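Local coordinates for protein FAD-dependent oxidoreductase (Actinomadura kijaniata, PDB 3M9V) that is a flavin-dependent oxidoreductase of the acyl-CoA dehydrogenase family that takes part in D-kijanose biosynthesis and binds dTDP, probably as part of a dTDP-linked sugar substrate, at residues G15-V20 with A306-A311; V86-V91 with S260-G265; S143-H148 with V182-T187; A254-S259 with Q335-F340. One frame throughout, in Å; residues are numbered along the deposited sequence.

Contact 1. Residues G15-V20 with A306-A311; sequences GLYAPV and ALRATA
Arg308 NH1, reaching out from helix 291-323 to the N-terminal loop, donates to Gly15 O at 2.8 Å with an N-H...O angle of 157°, the carbonyl oxygen lying close to the guanidinium plane. The same NH1 makes a weak bond to Leu16 O (3.2 Å), which also accepts a hydrogen bond from a water molecule; that water in turn accepts a hydrogen bond from Arg308 NH2, so one edge of the guanidinium follows two successive carbonyls of the turn. The chain is extended from CG to NE and carries the charged end well away from the helix. Gln272 of helix 264-283 takes a further bond from NH2.

The Tyr17 ring adds a flat contact. Ring and guanidinium are nearly parallel, their planes 11° apart, with Tyr17 CD2 over one guanidinium face, 3.5 Å from Arg308 NH1. Lower down, Arg308 CD comes within 3.4 Å of Tyr17 CE2. Replacing Arg308 with a leucine would probably leave the carbonyls of Gly15 and Leu16 without their charged donor and the Tyr17 ring without its flat partner.

Apolar packing is slighter: Leu16 CD1 rests on Ala311 CB at 4.0 Å. Gly15 passes close over the helix, its CA making a CA-H...O contact with Arg308 O (3.5 Å), and its positive phi of 65° suits glycine.

Far from the dTDP site, an arginine of helix 291-323 thus binds backbone carbonyls of the loop before helix 22-32, joining the N-terminal segment to the C-terminal helical bundle of the acyl-CoA dehydrogenase fold.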
loop_
_atom_site.group_PDB
_atom_site.type_symbol
_atom_site.label_atom_id
_atom_site.label_comp_id
_atom_site.label_asym_id
_atom_site.label_seq_id
_atom_site.Cartn_x
_atom_site.Cartn_y
_atom_site.Cartn_z
ATOM N N GLY A 15 -7.103 -21.962 -7.079
ATOM C CA GLY A 15 -6.882 -20.765 -7.886
ATOM C C GLY A 15 -7.882 -20.507 -8.994
ATOM O O GLY A 15 -7.585 -19.678 -9.865
ATOM N N LEU A 16 -9.016 -21.224 -9.009
ATOM C CA LEU A 16 -9.944 -21.165 -10.139
ATOM C C LEU A 16 -9.262 -21.497 -11.478
ATOM O O LEU A 16 -9.689 -20.958 -12.507
ATOM C CB LEU A 16 -10.560 -19.758 -10.202
ATOM C CG LEU A 16 -11.402 -19.398 -8.955
ATOM C CD1 LEU A 16 -11.954 -17.983 -8.944
ATOM C CD2 LEU A 16 -12.620 -20.297 -8.762
ATOM N N TYR A 17 -8.228 -22.337 -11.481
ATOM C CA TYR A 17 -7.542 -22.632 -12.744
ATOM C C TYR A 17 -8.337 -23.602 -13.601
ATOM O O TYR A 17 -8.143 -23.605 -14.797
ATOM C CB TYR A 17 -6.114 -23.158 -12.529
ATOM C CG TYR A 17 -5.184 -22.141 -11.878
ATOM C CD1 TYR A 17 -4.574 -22.409 -10.650
ATOM C CD2 TYR A 17 -4.850 -20.955 -12.518
ATOM C CE1 TYR A 17 -3.694 -21.486 -10.075
ATOM C CE2 TYR A 17 -3.996 -20.008 -11.923
ATOM C CZ TYR A 17 -3.414 -20.293 -10.697
ATOM O OH TYR A 17 -2.591 -19.386 -10.052
ATOM N N ALA A 18 -9.270 -24.373 -13.037
ATOM C CA ALA A 18 -9.954 -25.427 -13.800
ATOM C C ALA A 18 -11.160 -25.881 -12.993
ATOM O O ALA A 18 -11.144 -25.790 -11.764
ATOM C CB ALA A 18 -9.060 -26.643 -14.032
ATOM N N PRO A 19 -12.229 -26.321 -13.677
ATOM C CA PRO A 19 -13.437 -26.735 -12.955
ATOM C C PRO A 19 -13.127 -28.026 -12.210
ATOM O O PRO A 19 -12.249 -28.763 -12.629
ATOM C CB PRO A 19 -14.447 -27.043 -14.066
ATOM C CG PRO A 19 -13.871 -26.503 -15.328
ATOM C CD PRO A 19 -12.365 -26.417 -15.141
ATOM N N VAL A 20 -13.809 -28.316 -11.112
ATOM C CA VAL A 20 -13.456 -29.503 -10.361
ATOM C C VAL A 20 -14.466 -30.636 -10.533
ATOM O O VAL A 20 -14.314 -31.685 -9.896
ATOM C CB VAL A 20 -13.344 -29.170 -8.851
ATOM C CG1 VAL A 20 -12.223 -28.141 -8.669
ATOM C CG2 VAL A 20 -14.633 -28.554 -8.342
ATOM N N ALA A 306 -2.316 -14.494 -5.541
ATOM C CA ALA A 306 -2.965 -14.312 -4.259
ATOM C C ALA A 306 -4.444 -13.982 -4.524
ATOM O O ALA A 306 -5.298 -14.418 -3.765
ATOM C CB ALA A 306 -2.319 -13.131 -3.469
ATOM N N LEU A 307 -4.768 -13.241 -5.581
ATOM C CA LEU A 307 -6.169 -12.958 -5.897
ATOM C C LEU A 307 -6.954 -14.230 -6.199
ATOM O O LEU A 307 -8.002 -14.510 -5.605
ATOM C CB LEU A 307 -6.310 -11.946 -7.033
ATOM C CG LEU A 307 -7.700 -11.705 -7.646
ATOM C CD1 LEU A 307 -8.508 -10.958 -6.572
ATOM C CD2 LEU A 307 -7.591 -10.777 -8.840
ATOM N N ARG A 308 -6.436 -15.032 -7.118
ATOM C CA ARG A 308 -7.012 -16.329 -7.440
ATOM C C ARG A 308 -7.109 -17.279 -6.245
ATOM O O ARG A 308 -8.126 -17.970 -6.106
ATOM C CB ARG A 308 -6.205 -16.978 -8.561
ATOM C CG ARG A 308 -6.420 -16.328 -9.927
ATOM C CD ARG A 308 -5.596 -17.123 -10.935
ATOM N NE ARG A 308 -6.004 -16.891 -12.316
ATOM C CZ ARG A 308 -6.878 -17.623 -13.011
ATOM N NH1 ARG A 308 -7.462 -18.692 -12.499
ATOM N NH2 ARG A 308 -7.162 -17.279 -14.264
ATOM N N ALA A 309 -6.083 -17.289 -5.388
ATOM C CA ALA A 309 -6.037 -18.288 -4.322
ATOM C C ALA A 309 -7.110 -17.864 -3.328
ATOM O O ALA A 309 -7.677 -18.709 -2.673
ATOM C CB ALA A 309 -4.707 -18.239 -3.608
ATOM N N THR A 310 -7.336 -16.567 -3.140
ATOM C CA THR A 310 -8.262 -16.099 -2.103
ATOM C C THR A 310 -9.714 -16.344 -2.536
ATOM O O THR A 310 -10.494 -16.882 -1.771
ATOM C CB THR A 310 -8.050 -14.603 -1.851
ATOM O OG1 THR A 310 -6.721 -14.452 -1.354
ATOM C CG2 THR A 310 -8.971 -14.111 -0.706
ATOM N N ALA A 311 -10.068 -15.959 -3.761
ATOM C CA ALA A 311 -11.388 -16.229 -4.319
ATOM C C ALA A 311 -11.621 -17.734 -4.376
ATOM O O ALA A 311 -12.653 -18.239 -3.932
ATOM C CB ALA A 311 -11.513 -15.603 -5.735
HETATM O O HOH W 1 -8.790 -19.754 -15.087
#

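Contact 2. Residues V86-V91 with S260-G265; sequences VALLAV and SVSVLG
Leu89 and Gly265 bring the two backbones together, their CA atoms 4.7 Å apart. Gly265 O approaches Leu89 CA to 3.3 Å in a CA-H...O contact with an angle of 131° at the hydrogen, and the same oxygen lies 3.5 Å from Leu89 CB. The Leu89 side chain leaves with CG anti to the backbone N (chi1 -168°), which keeps CG beside this oxygen too.

One residue earlier, Leu88 reaches across with a single branch. Its CD1 methyl ends 3.6 Å from Ser262 O and 3.9 Å from Ser262 OG, alongside the turn that leads into helix 264-283. Here chi1 of -61° sets CG beside the backbone N, and the extended course beyond it sends CD1 straight on to that turn.

The turn holds its own shape: Gly265 N bonds to Ser262 O at 3.0 Å, so the carbonyl touched by the leucine methyl already has a donor. With no side chain on Gly265, helix 81-94 can come close; a CB there would point at Leu88 and Leu89.

Further out, His103 of helix 96-118 packs against both Leu88 and Ser262, filling in beside their meeting point, while Leu81 and Val84 touch Ser262 from the first turns of helix 81-94. Leu16 of the N-terminal loop lies against Leu89.

No hydrogen bond joins the segments. The N-terminal-domain helix 81-94 and the start of helix 264-283 are therefore held by buried van der Waals packing and one CA-H...O contact, an interface that depends on close fit rather than on polar pairing.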
loop_
_atom_site.group_PDB
_atom_site.type_symbol
_atom_site.label_atom_id
_atom_site.label_comp_id
_atom_site.label_asym_id
_atom_site.label_seq_id
_atom_site.Cartn_x
_atom_site.Cartn_y
_atom_site.Cartn_z
ATOM N N VAL A 86 -15.498 -20.436 -12.057
ATOM C CA VAL A 86 -14.475 -20.700 -13.089
ATOM C C VAL A 86 -15.045 -20.354 -14.458
ATOM O O VAL A 86 -14.389 -19.747 -15.309
ATOM C CB VAL A 86 -14.019 -22.156 -13.088
ATOM C CG1 VAL A 86 -13.109 -22.457 -14.325
ATOM C CG2 VAL A 86 -13.222 -22.442 -11.796
ATOM N N ALA A 87 -16.310 -20.670 -14.685
ATOM C CA ALA A 87 -16.960 -20.247 -15.931
ATOM C C ALA A 87 -17.148 -18.734 -16.082
ATOM O O ALA A 87 -16.912 -18.157 -17.163
ATOM C CB ALA A 87 -18.282 -21.001 -16.048
ATOM N N LEU A 88 -17.566 -18.054 -15.009
ATOM C CA LEU A 88 -17.673 -16.585 -15.041
ATOM C C LEU A 88 -16.338 -15.906 -15.333
ATOM O O LEU A 88 -16.257 -14.884 -16.014
ATOM C CB LEU A 88 -18.251 -16.038 -13.728
ATOM C CG LEU A 88 -19.671 -16.553 -13.449
ATOM C CD1 LEU A 88 -20.233 -16.023 -12.121
ATOM C CD2 LEU A 88 -20.577 -16.081 -14.579
ATOM N N LEU A 89 -15.273 -16.422 -14.729
ATOM C CA LEU A 89 -13.932 -15.899 -14.992
ATOM C C LEU A 89 -13.625 -15.980 -16.501
ATOM O O LEU A 89 -13.200 -14.991 -17.123
ATOM C CB LEU A 89 -12.966 -16.740 -14.131
ATOM C CG LEU A 89 -11.521 -16.251 -13.977
ATOM C CD1 LEU A 89 -10.772 -17.117 -12.925
ATOM C CD2 LEU A 89 -10.770 -16.358 -15.325
ATOM N N ALA A 90 -13.846 -17.143 -17.113
ATOM C CA ALA A 90 -13.573 -17.256 -18.563
ATOM C C ALA A 90 -14.432 -16.269 -19.370
ATOM O O ALA A 90 -13.933 -15.598 -20.287
ATOM C CB ALA A 90 -13.821 -18.726 -19.062
ATOM N N VAL A 91 -15.708 -16.118 -19.001
ATOM C CA VAL A 91 -16.536 -15.140 -19.711
ATOM C C VAL A 91 -16.047 -13.703 -19.491
ATOM O O VAL A 91 -15.996 -12.897 -20.423
ATOM C CB VAL A 91 -18.053 -15.298 -19.403
ATOM C CG1 VAL A 91 -18.909 -14.197 -20.064
ATOM C CG2 VAL A 91 -18.560 -16.663 -19.870
ATOM N N SER A 260 -24.445 -14.753 -4.246
ATOM C CA SER A 260 -23.548 -13.703 -4.712
ATOM C C SER A 260 -22.074 -14.054 -4.790
ATOM O O SER A 260 -21.329 -13.373 -5.492
ATOM C CB SER A 260 -23.631 -12.494 -3.768
ATOM O OG SER A 260 -24.853 -11.830 -4.043
ATOM N N VAL A 261 -21.644 -15.084 -4.071
ATOM C CA VAL A 261 -20.213 -15.347 -3.889
ATOM C C VAL A 261 -19.465 -15.705 -5.177
ATOM O O VAL A 261 -18.271 -15.392 -5.346
ATOM C CB VAL A 261 -19.932 -16.359 -2.733
ATOM C CG1 VAL A 261 -20.281 -17.776 -3.169
ATOM C CG2 VAL A 261 -18.439 -16.254 -2.394
ATOM N N SER A 262 -20.181 -16.313 -6.121
ATOM C CA SER A 262 -19.502 -16.739 -7.331
ATOM C C SER A 262 -19.121 -15.579 -8.264
ATOM O O SER A 262 -18.268 -15.679 -9.174
ATOM C CB SER A 262 -20.229 -17.956 -7.946
ATOM O OG SER A 262 -21.380 -17.565 -8.674
ATOM N N VAL A 263 -19.777 -14.449 -8.054
ATOM C CA VAL A 263 -19.483 -13.236 -8.813
ATOM C C VAL A 263 -18.041 -12.752 -8.617
ATOM O O VAL A 263 -17.595 -11.924 -9.394
ATOM C CB VAL A 263 -20.447 -12.063 -8.503
ATOM C CG1 VAL A 263 -19.938 -11.240 -7.351
ATOM C CG2 VAL A 263 -20.550 -11.161 -9.732
ATOM N N LEU A 264 -17.325 -13.276 -7.620
ATOM C CA LEU A 264 -15.927 -12.970 -7.401
ATOM C C LEU A 264 -15.124 -13.424 -8.628
ATOM O O LEU A 264 -14.129 -12.780 -8.929
ATOM C CB LEU A 264 -15.364 -13.664 -6.146
ATOM C CG LEU A 264 -15.858 -13.152 -4.775
ATOM C CD1 LEU A 264 -15.192 -13.757 -3.528
ATOM C CD2 LEU A 264 -15.862 -11.605 -4.707
ATOM N N GLY A 265 -15.535 -14.500 -9.298
ATOM C CA GLY A 265 -14.895 -14.941 -10.529
ATOM C C GLY A 265 -14.859 -13.875 -11.609
ATOM O O GLY A 265 -13.939 -13.840 -12.437
#

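Contact 3. Residues S143-H148 with V182-T187; sequences SGIKDH and VINART
Gly144 and Asn184, whose backbones are hydrogen-bonded to each other, give up equal amounts of surface to the contact. Gly144 works through both sides of its peptide: its N donates to Val182 O at 2.8 Å and an almost straight 172°, and its O accepts from Asn184 N at 2.9 Å. This is parallel pairing, with Ser143 beside Val182 and Gly144 beside Ile183. Ile183 CD1 lies 3.9 Å from Gly144 CA, on the side where any CB would clash with it.

Asn184 stands just where the ladder ends. Its side chain runs alongside that of Ile145, the two pointing the same way, with ND2 3.7 Å from Ile145 CG2. ND2 also makes a weak hydrogen bond to a terminal-phosphate oxygen of dTDP. Ile145 binds FMN in a structure of this protein, though no flavin is bound to this chain here, consistent with the strand ends lying between the two sites.

Strand 141-147 also pairs antiparallel with strand 163-172, and strand 180-187 with 196-202, placing the contact inside the beta sheet of the middle domain. Arg108 of helix 96-118 holds the Ser143 hydroxyl, while Lys169 of strand 163-172 bonds to Ile145 O.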
loop_
_atom_site.group_PDB
_atom_site.type_symbol
_atom_site.label_atom_id
_atom_site.label_comp_id
_atom_site.label_asym_id
_atom_site.label_seq_id
_atom_site.Cartn_x
_atom_site.Cartn_y
_atom_site.Cartn_z
ATOM N N SER A 143 -33.088 -10.553 -10.516
ATOM C CA SER A 143 -33.325 -10.430 -9.071
ATOM C C SER A 143 -33.450 -8.955 -8.776
ATOM O O SER A 143 -32.558 -8.196 -9.127
ATOM C CB SER A 143 -32.157 -10.987 -8.250
ATOM O OG SER A 143 -32.067 -12.397 -8.416
ATOM N N GLY A 144 -34.570 -8.528 -8.201
ATOM C CA GLY A 144 -34.774 -7.107 -7.936
ATOM C C GLY A 144 -34.673 -7.051 -6.422
ATOM O O GLY A 144 -35.600 -7.432 -5.694
ATOM N N ILE A 145 -33.524 -6.587 -5.945
ATOM C CA ILE A 145 -33.189 -6.679 -4.530
ATOM C C ILE A 145 -33.305 -5.326 -3.840
ATOM O O ILE A 145 -34.014 -5.181 -2.851
ATOM C CB ILE A 145 -31.773 -7.255 -4.340
ATOM C CG1 ILE A 145 -31.741 -8.656 -4.955
ATOM C CG2 ILE A 145 -31.418 -7.249 -2.852
ATOM C CD1 ILE A 145 -30.332 -9.189 -5.120
ATOM N N LYS A 146 -32.660 -4.309 -4.388
ATOM C CA LYS A 146 -32.535 -3.050 -3.667
ATOM C C LYS A 146 -33.579 -2.016 -4.062
ATOM O O LYS A 146 -33.711 -1.672 -5.244
ATOM C CB LYS A 146 -31.139 -2.450 -3.876
ATOM C CG LYS A 146 -31.012 -1.034 -3.283
ATOM C CD LYS A 146 -29.629 -0.781 -2.717
ATOM C CE LYS A 146 -29.298 0.706 -2.660
ATOM N NZ LYS A 146 -28.151 0.881 -3.597
ATOM N N ASP A 147 -34.304 -1.540 -3.054
ATOM C CA ASP A 147 -35.291 -0.498 -3.256
ATOM C C ASP A 147 -34.653 0.774 -3.774
ATOM O O ASP A 147 -33.614 1.178 -3.272
ATOM C CB ASP A 147 -36.027 -0.203 -1.952
ATOM C CG ASP A 147 -37.191 -1.133 -1.739
ATOM O OD1 ASP A 147 -37.554 -1.870 -2.681
ATOM O OD2 ASP A 147 -37.722 -1.146 -0.612
ATOM N N HIS A 148 -35.259 1.389 -4.783
ATOM C CA HIS A 148 -34.958 2.766 -5.147
ATOM C C HIS A 148 -35.266 3.734 -3.994
ATOM O O HIS A 148 -36.122 3.457 -3.156
ATOM C CB HIS A 148 -35.812 3.129 -6.358
ATOM C CG HIS A 148 -35.546 4.500 -6.895
ATOM N ND1 HIS A 148 -34.730 4.724 -7.985
ATOM C CD2 HIS A 148 -35.974 5.719 -6.486
ATOM C CE1 HIS A 148 -34.681 6.021 -8.235
ATOM N NE2 HIS A 148 -35.430 6.645 -7.342
ATOM N N VAL A 182 -37.507 -12.088 -9.652
ATOM C CA VAL A 182 -37.700 -12.398 -8.237
ATOM C C VAL A 182 -37.435 -11.135 -7.424
ATOM O O VAL A 182 -36.370 -10.533 -7.566
ATOM C CB VAL A 182 -36.748 -13.518 -7.788
ATOM C CG1 VAL A 182 -36.949 -13.867 -6.317
ATOM C CG2 VAL A 182 -36.979 -14.747 -8.614
ATOM N N ILE A 183 -38.393 -10.704 -6.605
ATOM C CA ILE A 183 -38.365 -9.351 -6.061
ATOM C C ILE A 183 -38.356 -9.496 -4.548
ATOM O O ILE A 183 -39.139 -10.274 -3.999
ATOM C CB ILE A 183 -39.629 -8.550 -6.456
ATOM C CG1 ILE A 183 -39.759 -8.491 -7.980
ATOM C CG2 ILE A 183 -39.605 -7.107 -5.946
ATOM C CD1 ILE A 183 -38.571 -7.836 -8.657
ATOM N N ASN A 184 -37.469 -8.775 -3.872
ATOM C CA ASN A 184 -37.510 -8.790 -2.419
ATOM C C ASN A 184 -38.506 -7.740 -1.940
ATOM O O ASN A 184 -38.348 -6.550 -2.217
ATOM C CB ASN A 184 -36.131 -8.471 -1.850
ATOM C CG ASN A 184 -35.159 -9.621 -2.041
ATOM O OD1 ASN A 184 -35.457 -10.619 -2.705
ATOM N ND2 ASN A 184 -33.992 -9.493 -1.423
ATOM N N ALA A 185 -39.528 -8.163 -1.206
ATOM C CA ALA A 185 -40.565 -7.198 -0.858
ATOM C C ALA A 185 -40.961 -7.500 0.582
ATOM O O ALA A 185 -40.546 -8.524 1.129
ATOM C CB ALA A 185 -41.746 -7.346 -1.827
ATOM N N ARG A 186 -41.756 -6.630 1.196
ATOM C CA ARG A 186 -42.381 -6.944 2.489
ATOM C C ARG A 186 -43.907 -6.826 2.379
ATOM O O ARG A 186 -44.407 -5.982 1.629
ATOM C CB ARG A 186 -41.919 -5.931 3.541
ATOM C CG ARG A 186 -42.309 -4.527 3.123
ATOM C CD ARG A 186 -41.849 -3.501 4.135
ATOM N NE ARG A 186 -40.421 -3.642 4.414
ATOM C CZ ARG A 186 -39.802 -3.056 5.435
ATOM N NH1 ARG A 186 -38.501 -3.254 5.610
ATOM N NH2 ARG A 186 -40.480 -2.285 6.277
ATOM N N THR A 187 -44.650 -7.634 3.130
ATOM C CA THR A 187 -46.098 -7.451 3.125
ATOM C C THR A 187 -46.573 -6.194 3.836
ATOM O O THR A 187 -45.829 -5.495 4.526
ATOM C CB THR A 187 -46.858 -8.595 3.796
ATOM O OG1 THR A 187 -46.457 -8.629 5.171
ATOM C CG2 THR A 187 -46.570 -9.923 3.107
#

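Contact 4. Residues A254-S259 with Q335-F340; sequences AGQTVS and QMMRHF. With TYD (thymidine-5'-diphosphate), chain B.
Met337 CE comes to 3.2 Å from Thr257 OG1, an unusually close methyl-to-hydroxyl approach between two helix segments that share no hydrogen bond. The methionine gets there by folding: it departs with CG anti to the backbone N (chi1 -176°), then bends at both later torsions, which also brings CE to Gln256 CB at 3.8 Å. The hydroxyl is satisfied within its own helix by Leu253 O. Thr257 CG2 meets Phe340 CB at 4.0 Å as the two side chains slide past each other in opposite directions.

Met336 fills the neighbouring space. Its SD sits 3.7 Å from Ala254 CB, and the bend at chi3 turns CE to Val258 CG2. The helix segments approach to 8.5 Å between axes and cross at 37°.

The other side of helix 253-260 meets dTDP. Gln256, extended beyond CG, donates from NE2 to the terminal-phosphate oxygen O2B at 2.9 Å and 165°, and Ser259 OG lies 2.7 Å from O2A of the inner phosphate. Gly255 CA passes close to the sugar O4', where a CB would clash. An alanine in place of Gln256 would leave O2B without this amide donor and is likely to let the terminal phosphate shift.

Arg332 and Glu115 supply further hydrogen bonds to dTDP. Helix 253-260 thus forms one wall of the nucleotide pocket and is backed by helix 329-362, within the C-terminal helical domain of an acyl-CoA dehydrogenase fold.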
loop_
_atom_site.group_PDB
_atom_site.type_symbol
_atom_site.label_atom_id
_atom_site.label_comp_id
_atom_site.label_asym_id
_atom_site.label_seq_id
_atom_site.Cartn_x
_atom_site.Cartn_y
_atom_site.Cartn_z
ATOM N N ALA A 254 -26.714 -17.791 4.635
ATOM C CA ALA A 254 -26.192 -18.812 3.737
ATOM C C ALA A 254 -26.742 -18.636 2.326
ATOM O O ALA A 254 -26.008 -18.865 1.358
ATOM C CB ALA A 254 -26.539 -20.216 4.194
ATOM N N GLY A 255 -28.018 -18.286 2.208
ATOM C CA GLY A 255 -28.634 -18.073 0.904
ATOM C C GLY A 255 -28.066 -16.834 0.223
ATOM O O GLY A 255 -27.862 -16.819 -0.994
ATOM N N GLN A 256 -27.803 -15.787 1.004
ATOM C CA GLN A 256 -27.195 -14.602 0.417
ATOM C C GLN A 256 -25.790 -14.866 -0.086
ATOM O O GLN A 256 -25.302 -14.216 -1.020
ATOM C CB GLN A 256 -27.179 -13.467 1.435
ATOM C CG GLN A 256 -28.586 -13.006 1.726
ATOM C CD GLN A 256 -28.628 -12.177 2.977
ATOM O OE1 GLN A 256 -27.630 -11.588 3.392
ATOM N NE2 GLN A 256 -29.793 -12.137 3.603
ATOM N N THR A 257 -25.139 -15.845 0.532
ATOM C CA THR A 257 -23.798 -16.169 0.084
ATOM C C THR A 257 -23.893 -16.928 -1.234
ATOM O O THR A 257 -23.228 -16.600 -2.227
ATOM C CB THR A 257 -23.040 -16.954 1.175
ATOM O OG1 THR A 257 -22.871 -16.103 2.311
ATOM C CG2 THR A 257 -21.664 -17.370 0.642
ATOM N N VAL A 258 -24.725 -17.968 -1.244
ATOM C CA VAL A 258 -24.930 -18.748 -2.452
ATOM C C VAL A 258 -25.316 -17.798 -3.596
ATOM O O VAL A 258 -24.814 -17.916 -4.721
ATOM C CB VAL A 258 -25.950 -19.895 -2.226
ATOM C CG1 VAL A 258 -26.303 -20.576 -3.551
ATOM C CG2 VAL A 258 -25.392 -20.979 -1.268
ATOM N N SER A 259 -26.212 -16.856 -3.312
ATOM C CA SER A 259 -26.634 -15.890 -4.315
ATOM C C SER A 259 -25.554 -15.021 -4.940
ATOM O O SER A 259 -25.780 -14.525 -6.042
ATOM C CB SER A 259 -27.614 -14.880 -3.689
ATOM O OG SER A 259 -28.816 -15.584 -3.453
ATOM N N GLN A 335 -20.654 -18.618 9.012
ATOM C CA GLN A 335 -19.372 -19.029 8.478
ATOM C C GLN A 335 -19.333 -18.778 6.975
ATOM O O GLN A 335 -18.321 -18.335 6.459
ATOM C CB GLN A 335 -19.125 -20.502 8.807
ATOM C CG GLN A 335 -18.643 -20.562 10.239
ATOM C CD GLN A 335 -18.177 -21.940 10.624
ATOM O OE1 GLN A 335 -17.544 -22.664 9.852
ATOM N NE2 GLN A 335 -18.485 -22.307 11.863
ATOM N N MET A 336 -20.422 -19.063 6.267
ATOM C CA MET A 336 -20.423 -18.854 4.825
ATOM C C MET A 336 -20.214 -17.381 4.495
ATOM O O MET A 336 -19.372 -17.047 3.663
ATOM C CB MET A 336 -21.695 -19.406 4.207
ATOM C CG MET A 336 -21.717 -20.942 4.240
ATOM S SD MET A 336 -23.212 -21.621 3.471
ATOM C CE MET A 336 -22.985 -21.185 1.754
ATOM N N MET A 337 -20.897 -16.506 5.219
ATOM C CA MET A 337 -20.785 -15.079 4.970
ATOM C C MET A 337 -19.411 -14.488 5.330
ATOM O O MET A 337 -18.871 -13.598 4.673
ATOM C CB MET A 337 -21.944 -14.352 5.667
ATOM C CG MET A 337 -21.951 -12.863 5.375
ATOM S SD MET A 337 -22.297 -12.462 3.632
ATOM C CE MET A 337 -23.885 -13.154 3.211
ATOM N N ARG A 338 -18.814 -15.013 6.387
ATOM C CA ARG A 338 -17.468 -14.621 6.777
ATOM C C ARG A 338 -16.430 -15.034 5.723
ATOM O O ARG A 338 -15.600 -14.222 5.342
ATOM C CB ARG A 338 -17.121 -15.282 8.117
ATOM C CG ARG A 338 -15.689 -14.957 8.580
ATOM C CD ARG A 338 -15.689 -13.633 9.330
ATOM N NE ARG A 338 -14.526 -13.354 10.186
ATOM C CZ ARG A 338 -14.404 -13.746 11.450
ATOM N NH1 ARG A 338 -15.345 -14.485 12.015
ATOM N NH2 ARG A 338 -13.331 -13.421 12.153
ATOM N N HIS A 339 -16.437 -16.274 5.247
ATOM C CA HIS A 339 -15.602 -16.601 4.094
ATOM C C HIS A 339 -15.836 -15.667 2.913
ATOM O O HIS A 339 -14.847 -15.201 2.353
ATOM C CB HIS A 339 -15.818 -18.020 3.561
ATOM C CG HIS A 339 -15.193 -19.086 4.412
ATOM N ND1 HIS A 339 -13.865 -19.442 4.308
ATOM C CD2 HIS A 339 -15.723 -19.875 5.380
ATOM C CE1 HIS A 339 -13.609 -20.433 5.149
ATOM N NE2 HIS A 339 -14.715 -20.698 5.826
ATOM N N PHE A 340 -17.096 -15.430 2.535
ATOM C CA PHE A 340 -17.476 -14.535 1.431
ATOM C C PHE A 340 -16.888 -13.148 1.685
ATOM O O PHE A 340 -16.178 -12.577 0.843
ATOM C CB PHE A 340 -19.009 -14.496 1.274
ATOM C CG PHE A 340 -19.553 -13.644 0.148
ATOM C CD1 PHE A 340 -18.758 -13.151 -0.893
ATOM C CD2 PHE A 340 -20.913 -13.305 0.149
ATOM C CE1 PHE A 340 -19.307 -12.370 -1.933
ATOM C CE2 PHE A 340 -21.465 -12.469 -0.845
ATOM C CZ PHE A 340 -20.651 -12.006 -1.900
HETATM P PA TYD B . -31.400 -14.503 -1.180
HETATM O O1A TYD B . -32.568 -13.880 -1.921
HETATM O O2A TYD B . -29.973 -14.084 -1.487
HETATM O O3A TYD B . -31.655 -14.387 0.401
HETATM P PB TYD B . -32.692 -13.260 0.892
HETATM O O1B TYD B . -32.375 -12.068 0.008
HETATM O O2B TYD B . -32.197 -13.119 2.318
HETATM O O3B TYD B . -34.036 -13.936 0.689
HETATM O "O5'" TYD B . -31.488 -16.114 -1.189
HETATM C "C5'" TYD B . -32.534 -16.841 -0.547
HETATM C "C4'" TYD B . -32.436 -18.115 -1.375
HETATM O "O4'" TYD B . -31.242 -18.825 -1.069
HETATM C "C3'" TYD B . -33.582 -19.089 -1.181
HETATM O "O3'" TYD B . -34.206 -19.047 -2.467
HETATM C "C2'" TYD B . -32.914 -20.451 -1.079
HETATM C "C1'" TYD B . -31.415 -20.232 -1.256
HETATM N N1 TYD B . -30.661 -20.934 -0.208
HETATM C C2 TYD B . -29.648 -21.739 -0.524
HETATM O O2 TYD B . -29.350 -21.906 -1.731
HETATM N N3 TYD B . -28.973 -22.376 0.458
HETATM C C4 TYD B . -29.296 -22.199 1.760
HETATM O O4 TYD B . -28.652 -22.799 2.646
HETATM C C5 TYD B . -30.350 -21.368 2.100
HETATM C C5M TYD B . -30.796 -21.115 3.515
HETATM C C6 TYD B . -31.022 -20.733 1.065
#

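Along the chain contact 3 closes first, within the span between the two segments of contact 2, which itself falls between those of contact 1; contact 4 follows contact 3 and alternates with contacts 1 and 2. Contacts 1 and 2 touch, centres about 10 Å apart, where Arg308 packs on Leu89 and Leu16 on Val86. Contacts 2 and 4 touch through Val261 and Ser260 on Phe340, centres about 15 Å apart, and helices 253-260 and 264-283 follow each other in the chain. Contact 3, in the middle-domain sheet, is about 32 Å from contact 1 between centres, but about 6 Å from contact 4 between nearest atoms. Contacts 3 and 4 bring sheet and helices together around dTDP, while contacts 1 and 4 both reach the second subunit.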